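Local coordinates for aminotransferase class I and II (Streptococcus suis 89/1591, PDB 3OP7), which probably catalyses transamination with pyridoxal phosphate, the cofactor being bound to a lysine as a Schiff base, at residues 149-154 with 184-189; 178-183 with 205-210. All blocks are in the same frame, centred on the assembly; numbering follows the deposited sequence. Where two conformers were deposited one is given.

Interaction 1: residues 149-154 with 184-189; sequences QLIRPT and SEVGAY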
loop_
_atom_site.group_PDB
_atom_site.type_symbol
_atom_site.label_atom_id
_atom_site.label_comp_id
_atom_site.label_asym_id
_atom_site.label_seq_id
_atom_site.Cartn_x
_atom_site.Cartn_y
_atom_site.Cartn_z
ATOM N N GLN A 149 -0.654 2.850 -34.943
ATOM C CA GLN A 149 0.348 1.890 -35.420
ATOM C C GLN A 149 0.714 0.874 -34.332
ATOM O O GLN A 149 1.036 -0.303 -34.630
ATOM C CB GLN A 149 1.618 2.611 -35.900
ATOM C CG GLN A 149 1.438 3.558 -37.057
ATOM C CD GLN A 149 2.732 4.241 -37.415
ATOM O OE1 GLN A 149 3.598 4.433 -36.555
ATOM N NE2 GLN A 149 2.890 4.597 -38.679
ATOM N N LEU A 150 0.661 1.303 -33.071
ATOM C CA LEU A 150 1.036 0.421 -31.957
ATOM C C LEU A 150 -0.066 -0.511 -31.491
ATOM O O LEU A 150 0.221 -1.586 -30.983
ATOM C CB LEU A 150 1.490 1.238 -30.748
ATOM C CG LEU A 150 2.781 2.046 -30.954
ATOM C CD1 LEU A 150 2.874 3.108 -29.848
ATOM C CD2 LEU A 150 3.972 1.076 -30.906
ATOM N N ILE A 151 -1.314 -0.093 -31.628
ATOM C CA ILE A 151 -2.451 -0.870 -31.104
ATOM C C ILE A 151 -2.616 -2.162 -31.898
ATOM O O ILE A 151 -2.341 -2.221 -33.122
ATOM C CB ILE A 151 -3.760 -0.019 -31.106
ATOM C CG1 ILE A 151 -4.813 -0.654 -30.180
ATOM C CG2 ILE A 151 -4.249 0.230 -32.517
ATOM C CD1 ILE A 151 -5.926 0.261 -29.682
ATOM N N ARG A 152 -3.126 -3.168 -31.217
ATOM C CA ARG A 152 -3.310 -4.496 -31.764
ATOM C C ARG A 152 -4.724 -4.932 -31.485
ATOM O O ARG A 152 -5.336 -4.437 -30.518
ATOM C CB ARG A 152 -2.377 -5.480 -31.048
ATOM C CG ARG A 152 -0.886 -5.186 -31.195
ATOM C CD ARG A 152 -0.130 -6.274 -30.403
ATOM N NE ARG A 152 1.297 -5.957 -30.335
ATOM C CZ ARG A 152 2.185 -6.704 -29.676
ATOM N NH1 ARG A 152 1.802 -7.789 -29.035
ATOM N NH2 ARG A 152 3.445 -6.319 -29.608
ATOM N N PRO A 153 -5.183 -5.971 -32.203
ATOM C CA PRO A 153 -6.547 -6.424 -32.023
ATOM C C PRO A 153 -6.871 -6.794 -30.602
ATOM O O PRO A 153 -8.014 -6.647 -30.183
ATOM C CB PRO A 153 -6.636 -7.620 -32.964
ATOM C CG PRO A 153 -5.744 -7.205 -34.116
ATOM C CD PRO A 153 -4.585 -6.519 -33.440
ATOM N N THR A 154 -5.859 -7.233 -29.870
ATOM C CA THR A 154 -6.039 -7.732 -28.495
ATOM C C THR A 154 -5.427 -6.823 -27.442
ATOM O O THR A 154 -5.279 -7.232 -26.269
ATOM C CB THR A 154 -5.451 -9.189 -28.316
ATOM O OG1 THR A 154 -4.041 -9.190 -28.600
ATOM C CG2 THR A 154 -6.188 -10.211 -29.212
ATOM N N SER A 184 -11.573 2.107 -28.251
ATOM C CA SER A 184 -12.856 1.440 -28.459
ATOM C C SER A 184 -12.866 0.457 -29.598
ATOM O O SER A 184 -13.697 -0.430 -29.597
ATOM C CB SER A 184 -13.970 2.462 -28.739
ATOM O OG SER A 184 -14.119 3.221 -27.586
ATOM N N GLU A 185 -11.992 0.615 -30.600
ATOM C CA GLU A 185 -11.931 -0.367 -31.674
ATOM C C GLU A 185 -11.663 -1.793 -31.185
ATOM O O GLU A 185 -12.081 -2.765 -31.849
ATOM C CB GLU A 185 -10.867 -0.024 -32.729
ATOM C CG GLU A 185 -11.213 1.051 -33.705
ATOM C CD GLU A 185 -12.429 0.725 -34.561
ATOM O OE1 GLU A 185 -12.354 -0.048 -35.557
ATOM O OE2 GLU A 185 -13.487 1.267 -34.217
ATOM N N VAL A 186 -10.947 -1.914 -30.064
ATOM C CA VAL A 186 -10.562 -3.208 -29.520
ATOM C C VAL A 186 -11.067 -3.465 -28.110
ATOM O O VAL A 186 -10.829 -4.558 -27.554
ATOM C CB VAL A 186 -9.026 -3.411 -29.561
ATOM C CG1 VAL A 186 -8.485 -3.152 -30.956
ATOM C CG2 VAL A 186 -8.349 -2.516 -28.602
ATOM N N GLY A 187 -11.811 -2.520 -27.521
ATOM C CA GLY A 187 -12.284 -2.708 -26.150
ATOM C C GLY A 187 -11.153 -2.606 -25.112
ATOM O O GLY A 187 -11.231 -3.193 -24.019
ATOM N N ALA A 188 -10.080 -1.872 -25.431
ATOM C CA ALA A 188 -8.971 -1.693 -24.483
ATOM C C ALA A 188 -9.406 -0.779 -23.342
ATOM O O ALA A 188 -10.129 0.184 -23.549
ATOM C CB ALA A 188 -7.725 -1.083 -25.190
ATOM N N TYR A 189 -8.961 -1.076 -22.135
ATOM C CA TYR A 189 -9.168 -0.172 -21.034
ATOM C C TYR A 189 -8.228 0.964 -21.263
ATOM O O TYR A 189 -7.169 0.784 -21.868
ATOM C CB TYR A 189 -8.722 -0.759 -19.726
ATOM C CG TYR A 189 -9.475 -1.975 -19.238
ATOM C CD1 TYR A 189 -10.787 -1.880 -18.884
ATOM C CD2 TYR A 189 -8.822 -3.223 -19.103
ATOM C CE1 TYR A 189 -11.483 -3.020 -18.412
ATOM C CE2 TYR A 189 -9.489 -4.347 -18.631
ATOM C CZ TYR A 189 -10.818 -4.237 -18.279
ATOM O OH TYR A 189 -11.479 -5.356 -17.803
#

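Interaction 2: residues 178-183 with 205-210; sequences ELVEIA and PSIIEV. With EDO (1,2-ethanediol), chain K; EDO (1,2-ethanediol), chain J.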
loop_
_atom_site.group_PDB
_atom_site.type_symbol
_atom_site.label_atom_id
_atom_site.label_comp_id
_atom_site.label_asym_id
_atom_site.label_seq_id
_atom_site.Cartn_x
_atom_site.Cartn_y
_atom_site.Cartn_z
ATOM N N GLU A 178 -10.620 11.292 -29.264
ATOM C CA GLU A 178 -9.949 10.598 -30.362
ATOM C C GLU A 178 -9.166 9.366 -29.854
ATOM O O GLU A 178 -9.226 8.280 -30.461
ATOM C CB GLU A 178 -9.082 11.591 -31.191
ATOM C CG GLU A 178 -8.670 10.994 -32.529
ATOM C CD GLU A 178 -7.915 11.914 -33.438
ATOM O OE1 GLU A 178 -7.872 13.141 -33.217
ATOM O OE2 GLU A 178 -7.336 11.378 -34.389
ATOM N N LEU A 179 -8.523 9.520 -28.695
ATOM C CA LEU A 179 -7.850 8.413 -27.998
ATOM C C LEU A 179 -8.878 7.324 -27.700
ATOM O O LEU A 179 -8.633 6.122 -27.901
ATOM C CB LEU A 179 -7.205 8.914 -26.713
ATOM C CG LEU A 179 -6.744 7.909 -25.680
ATOM C CD1 LEU A 179 -5.728 6.965 -26.328
ATOM C CD2 LEU A 179 -6.175 8.679 -24.462
ATOM N N VAL A 180 -10.025 7.738 -27.182
ATOM C CA VAL A 180 -11.071 6.788 -26.836
ATOM C C VAL A 180 -11.585 6.063 -28.094
ATOM O O VAL A 180 -11.804 4.886 -28.068
ATOM C CB VAL A 180 -12.197 7.475 -26.071
ATOM C CG1 VAL A 180 -13.458 6.551 -25.915
ATOM C CG2 VAL A 180 -11.702 7.872 -24.689
ATOM N N GLU A 181 -11.807 6.779 -29.187
ATOM C CA GLU A 181 -12.237 6.115 -30.409
ATOM C C GLU A 181 -11.254 5.020 -30.831
ATOM O O GLU A 181 -11.684 3.957 -31.294
ATOM C CB GLU A 181 -12.496 7.126 -31.525
ATOM C CG GLU A 181 -13.765 7.928 -31.283
ATOM C CD GLU A 181 -14.020 9.000 -32.321
ATOM O OE1 GLU A 181 -13.051 9.654 -32.767
ATOM O OE2 GLU A 181 -15.204 9.183 -32.695
ATOM N N ILE A 182 -9.953 5.251 -30.643
ATOM C CA ILE A 182 -8.957 4.236 -30.974
ATOM C C ILE A 182 -9.040 3.024 -30.021
ATOM O O ILE A 182 -9.120 1.853 -30.485
ATOM C CB ILE A 182 -7.524 4.798 -30.953
ATOM C CG1 ILE A 182 -7.329 5.886 -32.010
ATOM C CG2 ILE A 182 -6.521 3.661 -31.160
ATOM C CD1 ILE A 182 -6.021 6.731 -31.760
ATOM N N ALA A 183 -9.088 3.279 -28.699
ATOM C CA ALA A 183 -9.211 2.238 -27.691
ATOM C C ALA A 183 -10.490 1.422 -27.884
ATOM O O ALA A 183 -10.476 0.198 -27.758
ATOM C CB ALA A 183 -9.179 2.819 -26.229
ATOM N N PRO A 205 -11.817 16.638 -19.230
ATOM C CA PRO A 205 -12.595 15.644 -18.533
ATOM C C PRO A 205 -11.705 14.522 -18.029
ATOM O O PRO A 205 -10.607 14.289 -18.559
ATOM C CB PRO A 205 -13.546 15.120 -19.619
ATOM C CG PRO A 205 -12.803 15.342 -20.917
ATOM C CD PRO A 205 -12.102 16.636 -20.684
ATOM N N SER A 206 -12.176 13.847 -16.992
ATOM C CA SER A 206 -11.625 12.541 -16.584
ATOM C C SER A 206 -11.885 11.505 -17.671
ATOM O O SER A 206 -12.899 11.558 -18.378
ATOM C CB SER A 206 -12.259 12.077 -15.287
ATOM O OG SER A 206 -11.812 10.759 -14.951
ATOM N N ILE A 207 -10.977 10.549 -17.781
ATOM C CA ILE A 207 -11.171 9.416 -18.691
ATOM C C ILE A 207 -12.506 8.759 -18.509
ATOM O O ILE A 207 -13.170 8.391 -19.462
ATOM C CB ILE A 207 -9.996 8.375 -18.634
ATOM C CG1 ILE A 207 -9.944 7.553 -19.916
ATOM C CG2 ILE A 207 -10.000 7.444 -17.392
ATOM C CD1 ILE A 207 -9.723 8.351 -21.221
ATOM N N ILE A 208 -12.932 8.609 -17.262
ATOM C CA ILE A 208 -14.200 7.944 -17.025
ATOM C C ILE A 208 -15.439 8.759 -17.447
ATOM O O ILE A 208 -16.523 8.192 -17.587
ATOM C CB ILE A 208 -14.292 7.553 -15.554
ATOM C CG1 ILE A 208 -15.295 6.408 -15.382
ATOM C CG2 ILE A 208 -14.551 8.795 -14.713
ATOM C CD1 ILE A 208 -15.396 5.872 -13.962
ATOM N N GLU A 209 -15.274 10.055 -17.706
ATOM C CA GLU A 209 -16.348 10.904 -18.238
ATOM C C GLU A 209 -16.463 10.827 -19.768
ATOM O O GLU A 209 -17.461 11.323 -20.352
ATOM C CB GLU A 209 -16.139 12.363 -17.777
ATOM C CG GLU A 209 -16.289 12.539 -16.258
ATOM C CD GLU A 209 -15.863 13.892 -15.732
ATOM O OE1 GLU A 209 -14.841 14.483 -16.165
ATOM O OE2 GLU A 209 -16.539 14.360 -14.794
ATOM N N VAL A 210 -15.450 10.256 -20.418
ATOM C CA VAL A 210 -15.480 10.092 -21.863
ATOM C C VAL A 210 -15.463 8.648 -22.348
ATOM O O VAL A 210 -15.596 8.426 -23.557
ATOM C CB VAL A 210 -14.350 10.894 -22.557
ATOM C CG1 VAL A 210 -14.571 12.421 -22.412
ATOM C CG2 VAL A 210 -12.987 10.510 -22.065
HETATM C C1 EDO K . -17.873 16.365 -17.491
HETATM O O1 EDO K . -18.376 15.578 -18.585
HETATM C C2 EDO K . -16.517 16.966 -17.857
HETATM O O2 EDO K . -15.616 17.111 -16.742
HETATM C C1 EDO J . -10.710 3.954 -35.428
HETATM O O1 EDO J . -11.607 4.806 -34.677
HETATM C C2 EDO J . -9.811 4.806 -36.329
HETATM O O2 EDO J . -8.512 5.079 -35.776
#

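Interaction 1: residues 149-154 with 184-189
V186 meets I151, R152 and P153 where two loops lie side by side at the surface. The second segment, 184-189, comes off helix 173-184. V186 carries the contact from this side, and its side-chain carbons divide between one side chain and two backbone carbonyls. CG2 reaches out to the tip of I151, with 3.8 Å between V186 CG2 and I151 CD1. I151 can extend this far because its CG1 is anti to the backbone N (chi1 -162°) and CD1 continues the extended chain. CB and CG1 of V186 share the carbonyl oxygens of R152 and P153. CG1 is nearer the first, with V186 CG1 3.4 Å from R152 O. CB is nearer the second, with V186 CB 3.4 Å from P153 O. The side chains of R152 and P153 themselves start away from V186. R152 instead forms a salt bridge with E128. In the fold, both loops lead into neighbouring parallel strands of the large mixed sheet. Segment 149-154 runs from helix 144-150 toward strand 157-161. Segment 184-189 closes the beta-alpha-beta unit made by that strand, helix 173-184 and strand 189-193. Right after V186, G187 has a positive phi (71°), a conformation easy for glycine. G187 N makes a weak bond to S184 O at 3.5 Å. The A188 methyl faces 149-154 without touching it. Y189 enters the sheet, with backbone bonds to K156 and I158.

Interaction 2: residues 178-183 with 205-210
V180 projects from helix 173-184 and presents its two methyls to different parts of segment 205-210. CG1 is anti to the backbone N (chi1 169°), which leaves CG2 beside that N. V180 CG2 sits against the pair formed by I207 CD1 and V210 CG2, touching both from the same side. V180 CG2 lies 4.0 Å from I207 CD1 and 3.9 Å from V210 CG2. In both pairs the side chains cross obliquely. The other methyl, V180 CG1, packs 3.7 Å from the backbone carbonyl V210 O. I207 starts off to one side of the helix, and only its CD1 end comes close to V180. V210 points at the helix from the start. I207 also rests on I190 and S192 of strand 189-193, so the apolar packing continues down to the sheet.

The short, weakly bonded helical turn about 207-210 is held at its start by a capping box. S206 N donates to E209 OE1 at 2.9 Å, meeting the anti side of OE1, 27° out of the carboxylate plane. S206 OG accepts a weak bond from I208 N. E194 supports this end through S206 OG and I207 N. E209 OE1 also accepts from O2 of the chain K ethanediol at 2.8 Å, and E209 OE2 is hydrogen-bonded to T77 N. This ethanediol is probably from the crystallisation liquor. V180 of helix 173-184 thus packs on the turn over one face of the large-domain sheet, as in PLP-dependent aminotransferases of class I and II.

The two contacts follow each other along helix 173-184 and its exit. Interaction 2 uses the helix body, and interaction 1 the loop after it. They lie about 13 Å apart between centres. The segments meet directly where A188 N probably hydrogen-bonds A183 O at 3.1 Å. I151 CD1 also packs 3.7 Å from I182 O, so one isoleucine touches both the loop and the helix end. Interaction 1 is at the surface, its centre about 25 Å from the centre of the chain; interaction 2 is buried, its centre about 18 Å from that point. Neither includes the cofactor lysine, K222, which follows strand 214-219. That strand neighbours 189-193 in the same sheet.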